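Local coordinates for uncharacterized protein conserved in bacteria (Cupriavidus necator, PDB 5DMH) that catalyses the ATP-dependent phosphorylation of 3-oxo-tetronate to 3-oxo-tetronate 4-phosphate, as a member of the four-carbon acid sugar kinase family, at residues S280-A292 against D442-H454; V369-L381 against G393-V405. All coordinates share one frame; numbering follows the deposited sequence. Where two conformers were deposited one is given.

Contact 1. Residues S280-A292 against D442-H454; sequences SVPAIDGPGVVLA and DFFDEALRQLGGH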
loop_
_atom_site.group_PDB
_atom_site.type_symbol
_atom_site.label_atom_id
_atom_site.label_comp_id
_atom_site.label_asym_id
_atom_site.label_seq_id
_atom_site.Cartn_x
_atom_site.Cartn_y
_atom_site.Cartn_z
ATOM N N SER A 280 3.678 4.013 18.913
ATOM C CA SER A 280 3.466 5.051 19.916
ATOM C C SER A 280 2.880 6.319 19.287
ATOM O O SER A 280 1.680 6.378 19.028
ATOM C CB SER A 280 4.777 5.358 20.665
ATOM N N VAL A 281 3.738 7.309 19.036
ATOM C CA VAL A 281 3.364 8.648 18.533
ATOM C C VAL A 281 2.295 9.418 19.328
ATOM O O VAL A 281 1.242 8.878 19.696
ATOM C CB VAL A 281 2.975 8.664 17.019
ATOM C CG1 VAL A 281 3.961 7.841 16.204
ATOM C CG2 VAL A 281 1.526 8.203 16.782
ATOM N N PRO A 282 2.561 10.715 19.547
ATOM C CA PRO A 282 1.669 11.617 20.280
ATOM C C PRO A 282 0.424 11.964 19.478
ATOM O O PRO A 282 0.466 12.002 18.241
ATOM C CB PRO A 282 2.527 12.869 20.474
ATOM C CG PRO A 282 3.398 12.895 19.269
ATOM C CD PRO A 282 3.707 11.440 18.968
ATOM N N ALA A 283 -0.670 12.204 20.194
ATOM C CA ALA A 283 -1.896 12.687 19.597
ATOM C C ALA A 283 -1.625 14.086 19.058
ATOM O O ALA A 283 -0.885 14.857 19.657
ATOM C CB ALA A 283 -3.008 12.723 20.642
ATOM N N ILE A 284 -2.222 14.399 17.918
ATOM C CA ILE A 284 -2.093 15.720 17.316
ATOM C C ILE A 284 -3.480 16.338 17.285
ATOM O O ILE A 284 -4.370 15.860 16.582
ATOM C CB ILE A 284 -1.558 15.629 15.865
ATOM C CG1 ILE A 284 -0.213 14.894 15.820
ATOM C CG2 ILE A 284 -1.464 17.005 15.237
ATOM C CD1 ILE A 284 0.967 15.764 15.991
ATOM N N ASP A 285 -3.669 17.405 18.038
ATOM C CA ASP A 285 -4.970 18.047 18.085
ATOM C C ASP A 285 -5.076 19.139 17.025
ATOM O O ASP A 285 -4.084 19.750 16.623
ATOM C CB ASP A 285 -5.218 18.600 19.484
ATOM C CG ASP A 285 -4.995 17.552 20.557
ATOM O OD1 ASP A 285 -5.333 16.375 20.309
ATOM O OD2 ASP A 285 -4.463 17.893 21.632
ATOM N N GLY A 286 -6.293 19.366 16.560
ATOM C CA GLY A 286 -6.539 20.404 15.588
ATOM C C GLY A 286 -7.535 19.926 14.560
ATOM O O GLY A 286 -8.068 18.822 14.660
ATOM N N PRO A 287 -7.820 20.781 13.579
ATOM C CA PRO A 287 -8.803 20.456 12.554
ATOM C C PRO A 287 -8.439 19.214 11.749
ATOM O O PRO A 287 -7.281 18.950 11.450
ATOM C CB PRO A 287 -8.814 21.706 11.674
ATOM C CG PRO A 287 -8.367 22.803 12.565
ATOM C CD PRO A 287 -7.400 22.185 13.524
ATOM N N GLY A 288 -9.468 18.464 11.384
ATOM C CA GLY A 288 -9.309 17.250 10.631
ATOM C C GLY A 288 -10.175 17.285 9.383
ATOM O O GLY A 288 -10.993 18.193 9.192
ATOM N N VAL A 289 -9.971 16.276 8.546
ATOM C CA VAL A 289 -10.710 16.091 7.309
ATOM C C VAL A 289 -10.586 14.624 6.858
ATOM O O VAL A 289 -9.602 13.948 7.182
ATOM C CB VAL A 289 -10.179 17.036 6.199
ATOM C CG1 VAL A 289 -8.726 16.660 5.844
ATOM C CG2 VAL A 289 -11.088 16.959 4.958
ATOM N N VAL A 290 -11.580 14.153 6.097
ATOM C CA VAL A 290 -11.561 12.834 5.471
ATOM C C VAL A 290 -11.699 13.058 3.974
ATOM O O VAL A 290 -12.579 13.788 3.563
ATOM C CB VAL A 290 -12.701 11.938 5.958
ATOM C CG1 VAL A 290 -12.539 10.519 5.456
ATOM C CG2 VAL A 290 -12.762 11.949 7.480
ATOM N N LEU A 291 -10.746 12.512 3.216
ATOM C CA LEU A 291 -10.670 12.647 1.766
ATOM C C LEU A 291 -10.764 11.264 1.147
ATOM O O LEU A 291 -9.835 10.432 1.294
ATOM C CB LEU A 291 -9.365 13.327 1.381
ATOM C CG LEU A 291 -9.103 14.696 2.006
ATOM C CD1 LEU A 291 -7.723 15.216 1.631
ATOM C CD2 LEU A 291 -10.200 15.679 1.584
ATOM N N ALA A 292 -11.859 11.001 0.440
ATOM C CA ALA A 292 -12.118 9.643 -0.041
ATOM C C ALA A 292 -12.164 9.576 -1.557
ATOM O O ALA A 292 -13.057 10.130 -2.187
ATOM C CB ALA A 292 -13.402 9.100 0.559
ATOM N N ASP A 442 -16.920 1.810 10.427
ATOM C CA ASP A 442 -16.752 2.985 11.265
ATOM C C ASP A 442 -15.357 3.606 11.191
ATOM O O ASP A 442 -15.002 4.445 12.019
ATOM C CB ASP A 442 -17.090 2.619 12.703
ATOM C CG ASP A 442 -18.575 2.302 12.885
ATOM O OD1 ASP A 442 -19.413 3.006 12.282
ATOM O OD2 ASP A 442 -18.903 1.342 13.598
ATOM N N PHE A 443 -14.577 3.209 10.188
ATOM C CA PHE A 443 -13.177 3.556 10.139
ATOM C C PHE A 443 -12.888 5.075 10.155
ATOM O O PHE A 443 -11.957 5.499 10.801
ATOM C CB PHE A 443 -12.516 2.943 8.924
ATOM C CG PHE A 443 -11.086 3.334 8.779
ATOM C CD1 PHE A 443 -10.098 2.632 9.432
ATOM C CD2 PHE A 443 -10.729 4.444 7.998
ATOM C CE1 PHE A 443 -8.761 3.015 9.285
ATOM C CE2 PHE A 443 -9.426 4.836 7.880
ATOM C CZ PHE A 443 -8.434 4.131 8.512
ATOM N N PHE A 444 -13.686 5.880 9.460
ATOM C CA PHE A 444 -13.360 7.291 9.337
ATOM C C PHE A 444 -13.314 7.933 10.735
ATOM O O PHE A 444 -12.381 8.681 11.064
ATOM C CB PHE A 444 -14.379 8.028 8.459
ATOM C CG PHE A 444 -14.347 7.668 7.000
ATOM C CD1 PHE A 444 -13.250 7.037 6.397
ATOM C CD2 PHE A 444 -15.419 8.000 6.203
ATOM C CE1 PHE A 444 -13.266 6.764 5.064
ATOM C CE2 PHE A 444 -15.428 7.721 4.876
ATOM C CZ PHE A 444 -14.342 7.101 4.290
ATOM N N ASP A 445 -14.324 7.650 11.558
ATOM C CA ASP A 445 -14.369 8.159 12.933
ATOM C C ASP A 445 -13.296 7.554 13.809
ATOM O O ASP A 445 -12.644 8.259 14.577
ATOM C CB ASP A 445 -15.757 7.941 13.577
ATOM C CG ASP A 445 -15.834 8.512 14.977
ATOM O OD1 ASP A 445 -15.738 9.744 15.123
ATOM O OD2 ASP A 445 -15.973 7.748 15.941
ATOM N N GLU A 446 -13.125 6.239 13.710
ATOM C CA GLU A 446 -12.063 5.566 14.442
ATOM C C GLU A 446 -10.699 6.198 14.167
ATOM O O GLU A 446 -9.929 6.472 15.099
ATOM C CB GLU A 446 -12.036 4.079 14.098
ATOM C CG GLU A 446 -13.218 3.315 14.663
ATOM C CD GLU A 446 -13.305 1.896 14.126
ATOM O OE1 GLU A 446 -13.275 1.703 12.892
ATOM O OE2 GLU A 446 -13.379 0.971 14.942
ATOM N N ALA A 447 -10.421 6.446 12.897
ATOM C CA ALA A 447 -9.142 7.031 12.477
ATOM C C ALA A 447 -8.968 8.470 12.986
ATOM O O ALA A 447 -7.939 8.810 13.596
ATOM C CB ALA A 447 -9.039 6.978 10.968
ATOM N N LEU A 448 -9.996 9.294 12.797
ATOM C CA LEU A 448 -9.924 10.685 13.219
ATOM C C LEU A 448 -9.599 10.764 14.704
ATOM O O LEU A 448 -8.772 11.576 15.127
ATOM C CB LEU A 448 -11.245 11.405 12.945
ATOM C CG LEU A 448 -11.403 11.884 11.511
ATOM C CD1 LEU A 448 -12.835 12.283 11.311
ATOM C CD2 LEU A 448 -10.456 13.076 11.232
ATOM N N ARG A 449 -10.271 9.935 15.499
ATOM C CA ARG A 449 -10.055 9.907 16.945
ATOM C C ARG A 449 -8.679 9.402 17.346
ATOM O O ARG A 449 -8.072 9.920 18.274
ATOM C CB ARG A 449 -11.128 9.052 17.646
ATOM C CG ARG A 449 -12.487 9.706 17.685
ATOM C CD ARG A 449 -13.534 8.807 18.333
ATOM N NE ARG A 449 -14.821 9.482 18.441
ATOM C CZ ARG A 449 -15.126 10.378 19.384
ATOM N NH1 ARG A 449 -14.236 10.719 20.312
ATOM N NH2 ARG A 449 -16.328 10.941 19.399
ATOM N N GLN A 450 -8.187 8.365 16.679
ATOM C CA GLN A 450 -6.881 7.863 17.033
ATOM C C GLN A 450 -5.770 8.860 16.655
ATOM O O GLN A 450 -4.767 8.956 17.346
ATOM C CB GLN A 450 -6.627 6.503 16.392
ATOM C CG GLN A 450 -5.491 5.794 17.081
ATOM C CD GLN A 450 -5.341 4.363 16.645
ATOM O OE1 GLN A 450 -6.317 3.608 16.578
ATOM N NE2 GLN A 450 -4.111 3.978 16.337
ATOM N N LEU A 451 -5.969 9.610 15.570
ATOM C CA LEU A 451 -4.986 10.599 15.123
ATOM C C LEU A 451 -4.837 11.732 16.153
ATOM O O LEU A 451 -3.751 12.296 16.339
ATOM C CB LEU A 451 -5.372 11.149 13.744
ATOM C CG LEU A 451 -5.266 10.252 12.517
ATOM C CD1 LEU A 451 -5.509 11.079 11.258
ATOM C CD2 LEU A 451 -3.915 9.551 12.432
ATOM N N GLY A 452 -5.919 12.065 16.843
ATOM C CA GLY A 452 -5.826 13.080 17.873
ATOM C C GLY A 452 -7.133 13.768 18.188
ATOM O O GLY A 452 -8.187 13.428 17.644
ATOM N N GLY A 453 -7.050 14.751 19.078
ATOM C CA GLY A 453 -8.215 15.495 19.517
ATOM C C GLY A 453 -8.656 16.606 18.579
ATOM O O GLY A 453 -7.998 16.928 17.587
ATOM N N HIS A 454 -9.770 17.223 18.945
ATOM C CA HIS A 454 -10.488 18.156 18.087
ATOM C C HIS A 454 -9.751 19.469 17.823
ATOM O O HIS A 454 -10.028 20.154 16.827
ATOM C CB HIS A 454 -11.888 18.402 18.679
ATOM C CG HIS A 454 -12.627 17.136 19.028
ATOM N ND1 HIS A 454 -12.261 16.324 20.081
ATOM C CD2 HIS A 454 -13.715 16.556 18.465
ATOM C CE1 HIS A 454 -13.092 15.295 20.151
ATOM N NE2 HIS A 454 -13.983 15.412 19.184
ATOM O OXT HIS A 454 -8.861 19.880 18.578
HETATM O O HOH W 1 -1.343 11.267 16.077
#
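V290 holds CG1 anti to its backbone N (chi1 -172°), which sets that methyl over the centre of the F444 ring, while F444, with CG anti to its carbonyl carbon, turns one ring face to meet it. Helix 443-451, the last helix of the chain, here covers one face of the beta-sheet of the nucleotide-binding C-terminal domain, packing on strand 288-292 and running roughly antiparallel to it (143°). The methyl sits 3.6 Å from the ring centroid, a CH-pi contact 9° off the ring normal. V290 sends its other branch to the leucine one turn on, CG2 reaching L448 CD1 at 3.8 Å, so a single valine packs against two successive turns of the helix.

Beyond L448 the contact becomes polar and follows the backbone. I284 N donates to L451 O at 3.0 Å, and a water joins this same oxygen to P282 O. Just past the helix end G452, with positive phi, brings its CA against I284 O, a buried oxygen that gains a CA-H...O contact but has no conventional hydrogen-bond partner. G286 N donates to G453 O. Beside it, D285 OD1 accepts from G453 N at 2.7 Å, on the anti side of the carboxylate.

Contact 2. Residues V369-L381 against G393-V405; sequences VEQCLATVAAGLL and GETSGAVVQALGV. With ADP (adenosine-5'-diphosphate), chain C.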
loop_
_atom_site.group_PDB
_atom_site.type_symbol
_atom_site.label_atom_id
_atom_site.label_comp_id
_atom_site.label_asym_id
_atom_site.label_seq_id
_atom_site.Cartn_x
_atom_site.Cartn_y
_atom_site.Cartn_z
ATOM N N VAL A 369 -10.006 13.346 -10.235
ATOM C CA VAL A 369 -10.441 13.162 -8.862
ATOM C C VAL A 369 -9.277 13.233 -7.870
ATOM O O VAL A 369 -9.388 13.889 -6.840
ATOM C CB VAL A 369 -11.216 11.851 -8.683
ATOM C CG1 VAL A 369 -11.459 11.553 -7.166
ATOM C CG2 VAL A 369 -12.523 11.881 -9.501
ATOM N N GLU A 370 -8.172 12.543 -8.175
ATOM C CA GLU A 370 -6.989 12.574 -7.355
ATOM C C GLU A 370 -6.504 14.007 -7.180
ATOM O O GLU A 370 -6.190 14.417 -6.065
ATOM C CB GLU A 370 -5.866 11.710 -7.983
ATOM C CG GLU A 370 -6.128 10.210 -7.929
ATOM C CD GLU A 370 -5.089 9.387 -8.663
ATOM O OE1 GLU A 370 -3.954 9.888 -8.856
ATOM O OE2 GLU A 370 -5.422 8.249 -9.086
ATOM N N GLN A 371 -6.448 14.748 -8.279
ATOM C CA GLN A 371 -5.930 16.130 -8.271
ATOM C C GLN A 371 -6.800 17.034 -7.405
ATOM O O GLN A 371 -6.301 17.928 -6.711
ATOM C CB GLN A 371 -5.909 16.676 -9.693
ATOM C CG GLN A 371 -4.783 16.128 -10.554
ATOM C CD GLN A 371 -4.874 16.601 -12.007
ATOM O OE1 GLN A 371 -5.423 17.674 -12.296
ATOM N NE2 GLN A 371 -4.343 15.791 -12.928
ATOM N N CYS A 372 -8.112 16.806 -7.467
ATOM C CA CYS A 372 -9.076 17.608 -6.716
ATOM C C CYS A 372 -8.888 17.408 -5.224
ATOM O O CYS A 372 -8.746 18.369 -4.445
ATOM C CB CYS A 372 -10.495 17.239 -7.133
ATOM S SG CYS A 372 -11.772 18.146 -6.259
ATOM N N LEU A 373 -8.831 16.147 -4.823
ATOM C CA LEU A 373 -8.661 15.816 -3.415
ATOM C C LEU A 373 -7.309 16.309 -2.923
ATOM O O LEU A 373 -7.190 16.765 -1.765
ATOM C CB LEU A 373 -8.845 14.288 -3.205
ATOM C CG LEU A 373 -10.278 13.791 -3.383
ATOM C CD1 LEU A 373 -10.323 12.242 -3.385
ATOM C CD2 LEU A 373 -11.233 14.352 -2.352
ATOM N N ALA A 374 -6.286 16.230 -3.779
ATOM C CA ALA A 374 -4.965 16.691 -3.408
ATOM C C ALA A 374 -4.961 18.231 -3.224
ATOM O O ALA A 374 -4.344 18.763 -2.295
ATOM C CB ALA A 374 -3.946 16.263 -4.444
ATOM N N THR A 375 -5.640 18.936 -4.121
ATOM C CA THR A 375 -5.796 20.394 -3.981
ATOM C C THR A 375 -6.536 20.760 -2.672
ATOM O O THR A 375 -6.121 21.654 -1.918
ATOM C CB THR A 375 -6.567 20.973 -5.167
ATOM O OG1 THR A 375 -5.805 20.804 -6.354
ATOM C CG2 THR A 375 -6.890 22.478 -4.935
ATOM N N VAL A 376 -7.609 20.039 -2.379
ATOM C CA VAL A 376 -8.327 20.275 -1.134
ATOM C C VAL A 376 -7.380 20.053 0.053
ATOM O O VAL A 376 -7.290 20.884 0.934
ATOM C CB VAL A 376 -9.555 19.403 -0.990
ATOM C CG1 VAL A 376 -10.120 19.527 0.411
ATOM C CG2 VAL A 376 -10.597 19.798 -2.041
ATOM N N ALA A 377 -6.616 18.965 0.043
ATOM C CA ALA A 377 -5.659 18.758 1.125
ATOM C C ALA A 377 -4.631 19.894 1.270
ATOM O O ALA A 377 -4.344 20.365 2.376
ATOM C CB ALA A 377 -4.961 17.431 0.937
ATOM N N ALA A 378 -4.055 20.329 0.158
ATOM C CA ALA A 378 -3.063 21.407 0.202
ATOM C C ALA A 378 -3.676 22.695 0.757
ATOM O O ALA A 378 -3.074 23.379 1.580
ATOM C CB ALA A 378 -2.473 21.654 -1.173
ATOM N N GLY A 379 -4.884 23.001 0.308
ATOM C CA GLY A 379 -5.610 24.174 0.778
ATOM C C GLY A 379 -5.880 24.128 2.269
ATOM O O GLY A 379 -5.749 25.135 2.976
ATOM N N LEU A 380 -6.221 22.944 2.755
ATOM C CA LEU A 380 -6.568 22.759 4.165
ATOM C C LEU A 380 -5.307 22.845 5.037
ATOM O O LEU A 380 -5.333 23.460 6.112
ATOM C CB LEU A 380 -7.342 21.445 4.365
ATOM C CG LEU A 380 -8.788 21.394 3.838
ATOM C CD1 LEU A 380 -9.411 20.024 4.072
ATOM C CD2 LEU A 380 -9.676 22.471 4.460
ATOM N N LEU A 381 -4.193 22.306 4.536
ATOM C CA LEU A 381 -2.909 22.449 5.180
ATOM C C LEU A 381 -2.578 23.919 5.380
ATOM O O LEU A 381 -2.112 24.328 6.453
ATOM C CB LEU A 381 -1.808 21.780 4.338
ATOM C CG LEU A 381 -0.375 21.993 4.832
ATOM C CD1 LEU A 381 -0.149 21.274 6.139
ATOM C CD2 LEU A 381 0.618 21.535 3.769
ATOM N N GLY A 393 -5.383 4.151 -2.210
ATOM C CA GLY A 393 -3.937 4.117 -2.448
ATOM C C GLY A 393 -3.390 5.252 -3.307
ATOM O O GLY A 393 -2.530 6.065 -2.878
ATOM N N GLU A 394 -3.875 5.314 -4.543
ATOM C CA GLU A 394 -3.510 6.395 -5.449
ATOM C C GLU A 394 -3.934 7.721 -4.853
ATOM O O GLU A 394 -3.246 8.731 -4.996
ATOM C CB GLU A 394 -4.189 6.228 -6.806
ATOM C CG GLU A 394 -3.840 4.942 -7.512
ATOM C CD GLU A 394 -2.368 4.817 -7.843
ATOM O OE1 GLU A 394 -1.745 5.829 -8.212
ATOM O OE2 GLU A 394 -1.847 3.704 -7.719
ATOM N N THR A 395 -5.093 7.721 -4.212
ATOM C CA THR A 395 -5.597 8.940 -3.635
ATOM C C THR A 395 -4.574 9.446 -2.601
ATOM O O THR A 395 -4.249 10.638 -2.550
ATOM C CB THR A 395 -7.008 8.759 -2.994
ATOM O OG1 THR A 395 -7.946 8.337 -3.993
ATOM C CG2 THR A 395 -7.501 10.083 -2.370
ATOM N N SER A 396 -4.082 8.544 -1.770
ATOM C CA SER A 396 -3.105 8.912 -0.734
ATOM C C SER A 396 -1.799 9.415 -1.331
ATOM O O SER A 396 -1.180 10.357 -0.804
ATOM C CB SER A 396 -2.824 7.728 0.177
ATOM O OG SER A 396 -3.956 7.379 0.928
ATOM N N GLY A 397 -1.373 8.795 -2.431
ATOM C CA GLY A 397 -0.184 9.244 -3.142
ATOM C C GLY A 397 -0.333 10.691 -3.578
ATOM O O GLY A 397 0.577 11.522 -3.350
ATOM N N ALA A 398 -1.477 11.010 -4.198
ATOM C CA ALA A 398 -1.736 12.378 -4.655
ATOM C C ALA A 398 -1.777 13.359 -3.490
ATOM O O ALA A 398 -1.106 14.397 -3.507
ATOM C CB ALA A 398 -3.011 12.458 -5.459
ATOM N N VAL A 399 -2.551 13.021 -2.468
ATOM C CA VAL A 399 -2.714 13.899 -1.340
ATOM C C VAL A 399 -1.410 14.168 -0.588
ATOM O O VAL A 399 -1.086 15.309 -0.298
ATOM C CB VAL A 399 -3.755 13.345 -0.371
ATOM C CG1 VAL A 399 -3.649 14.040 0.975
ATOM C CG2 VAL A 399 -5.111 13.463 -0.989
ATOM N N VAL A 400 -0.652 13.113 -0.294
ATOM C CA VAL A 400 0.536 13.254 0.502
ATOM C C VAL A 400 1.621 13.999 -0.268
ATOM O O VAL A 400 2.374 14.808 0.302
ATOM C CB VAL A 400 1.006 11.873 0.991
ATOM C CG1 VAL A 400 2.353 11.952 1.683
ATOM C CG2 VAL A 400 -0.034 11.292 1.931
ATOM N N GLN A 401 1.686 13.776 -1.575
ATOM C CA GLN A 401 2.616 14.551 -2.382
ATOM C C GLN A 401 2.209 16.038 -2.386
ATOM O O GLN A 401 3.086 16.914 -2.321
ATOM C CB GLN A 401 2.723 13.971 -3.795
ATOM C CG GLN A 401 3.579 12.677 -3.842
ATOM C CD GLN A 401 3.650 12.021 -5.237
ATOM O OE1 GLN A 401 2.729 12.125 -6.038
ATOM N NE2 GLN A 401 4.761 11.359 -5.517
ATOM N N ALA A 402 0.917 16.335 -2.456
ATOM C CA ALA A 402 0.459 17.736 -2.493
ATOM C C ALA A 402 0.728 18.427 -1.152
ATOM O O ALA A 402 0.952 19.647 -1.098
ATOM C CB ALA A 402 -1.021 17.808 -2.846
ATOM N N LEU A 403 0.680 17.654 -0.068
ATOM C CA LEU A 403 1.034 18.157 1.266
ATOM C C LEU A 403 2.524 18.376 1.493
ATOM O O LEU A 403 2.922 18.992 2.493
ATOM C CB LEU A 403 0.532 17.201 2.344
ATOM C CG LEU A 403 -0.976 17.078 2.539
ATOM C CD1 LEU A 403 -1.277 15.925 3.469
ATOM C CD2 LEU A 403 -1.573 18.374 3.074
ATOM N N GLY A 404 3.370 17.874 0.603
ATOM C CA GLY A 404 4.797 18.080 0.730
ATOM C C GLY A 404 5.474 17.256 1.819
ATOM O O GLY A 404 6.569 17.584 2.246
ATOM N N VAL A 405 4.838 16.166 2.232
ATOM C CA VAL A 405 5.362 15.313 3.288
ATOM C C VAL A 405 6.625 14.612 2.797
ATOM O O VAL A 405 6.628 14.067 1.703
ATOM C CB VAL A 405 4.317 14.273 3.690
ATOM C CG1 VAL A 405 4.869 13.291 4.692
ATOM C CG2 VAL A 405 3.079 14.983 4.253
HETATM P PB ADP C . -8.097 1.868 -3.873
HETATM O O1B ADP C . -7.215 1.947 -2.632
HETATM O O2B ADP C . -9.528 1.507 -3.512
HETATM O O3B ADP C . -7.503 1.022 -4.989
HETATM P PA ADP C . -7.285 4.330 -5.233
HETATM O O1A ADP C . -7.395 5.706 -4.705
HETATM O O2A ADP C . -5.971 3.641 -5.370
HETATM O O3A ADP C . -8.313 3.403 -4.374
HETATM O "O5'" ADP C . -7.899 4.235 -6.712
HETATM C "C5'" ADP C . -9.215 4.679 -7.010
HETATM C "C4'" ADP C . -9.199 5.384 -8.362
HETATM O "O4'" ADP C . -10.528 5.521 -8.840
HETATM C "C3'" ADP C . -8.619 6.789 -8.261
HETATM O "O3'" ADP C . -7.871 7.128 -9.445
HETATM C "C2'" ADP C . -9.852 7.630 -8.151
HETATM O "O2'" ADP C . -9.616 8.990 -8.450
HETATM C "C1'" ADP C . -10.770 6.898 -9.101
HETATM N N9 ADP C . -12.158 7.253 -8.830
HETATM C C8 ADP C . -12.743 7.405 -7.616
HETATM N N7 ADP C . -14.027 7.770 -7.746
HETATM C C5 ADP C . -14.263 7.857 -9.077
HETATM C C6 ADP C . -15.416 8.223 -9.898
HETATM N N6 ADP C . -16.568 8.525 -9.265
HETATM N N1 ADP C . -15.278 8.183 -11.238
HETATM C C2 ADP C . -14.116 7.849 -11.837
HETATM N N3 ADP C . -12.994 7.519 -11.156
HETATM C C4 ADP C . -13.027 7.524 -9.789
HETATM O O HOH W 2 -3.663 7.115 -10.733
#
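E370 opens the contact at the nucleotide end: its chain, extended beyond CG, carries the carboxylate past A398 to the ADP ribose, where OE2 accepts a hydrogen bond from O3' at 2.7 Å. The same oxygen lies 3.3 Å from E394 CB. The two carboxylates stay apart, their planes 36° from each other; a water donates to E370 OE2 and weakly to E394 OE1, and K84 forms salt bridges with both acids, probably offsetting their like charges.

L373 follows, its CD1 touching T395 CG2 at 3.7 Å. That methyl stands anti to the threonine's backbone N, leaving OG1 to face the nucleotide. At A374 the helices come close, its CA only 4.1 Å from that of V399, and small side chains make this possible: A374 CB fits between A398 and A402, 3.7 Å from A402 CB. A turn later A377 CB meets V399 CG1, and at the far end L381 crosses L403, its CB 3.6 Å from L403 CD2. L403 CD2 also lies 3.5 Å from A377 O, so it sits against residues one turn apart, A377 and L381.

The helices run in the same general direction, crossing at -37°, and strand 288-292 packs against both, L291 touching A377 and V399. At the start of helix 393-403, three successive backbone N-H groups, of G393, E394 and T395, donate to ADP oxygens O1B, O2A and O1A, and T395 OG1 adds a second bond to O1A. Such a glycine-rich helix N-terminus gripping the diphosphate, with an acid of the neighbouring helix holding the ribose, is characteristic of a nucleotide-binding site.

The pair illustrates how a strand serves two layers at once. Contacts 1 and 2 have centres about 17 Å apart and share strand 288-292, whose alternate residues face opposite ways: V290 and A292 toward helix 443-451, V289 and L291 toward the helices of contact 2. Thus V289 CG2 meets L380 CD1 at 3.6 Å. Along the chain the strand comes first, helices 362-382 and 393-403 follow, and the C-terminal helix returns last to the other face. In this part of the C-terminal nucleotide-binding domain, helices thus cover both faces of the sheet, an alpha/beta/alpha layering, with ADP bound on the contact 2 side.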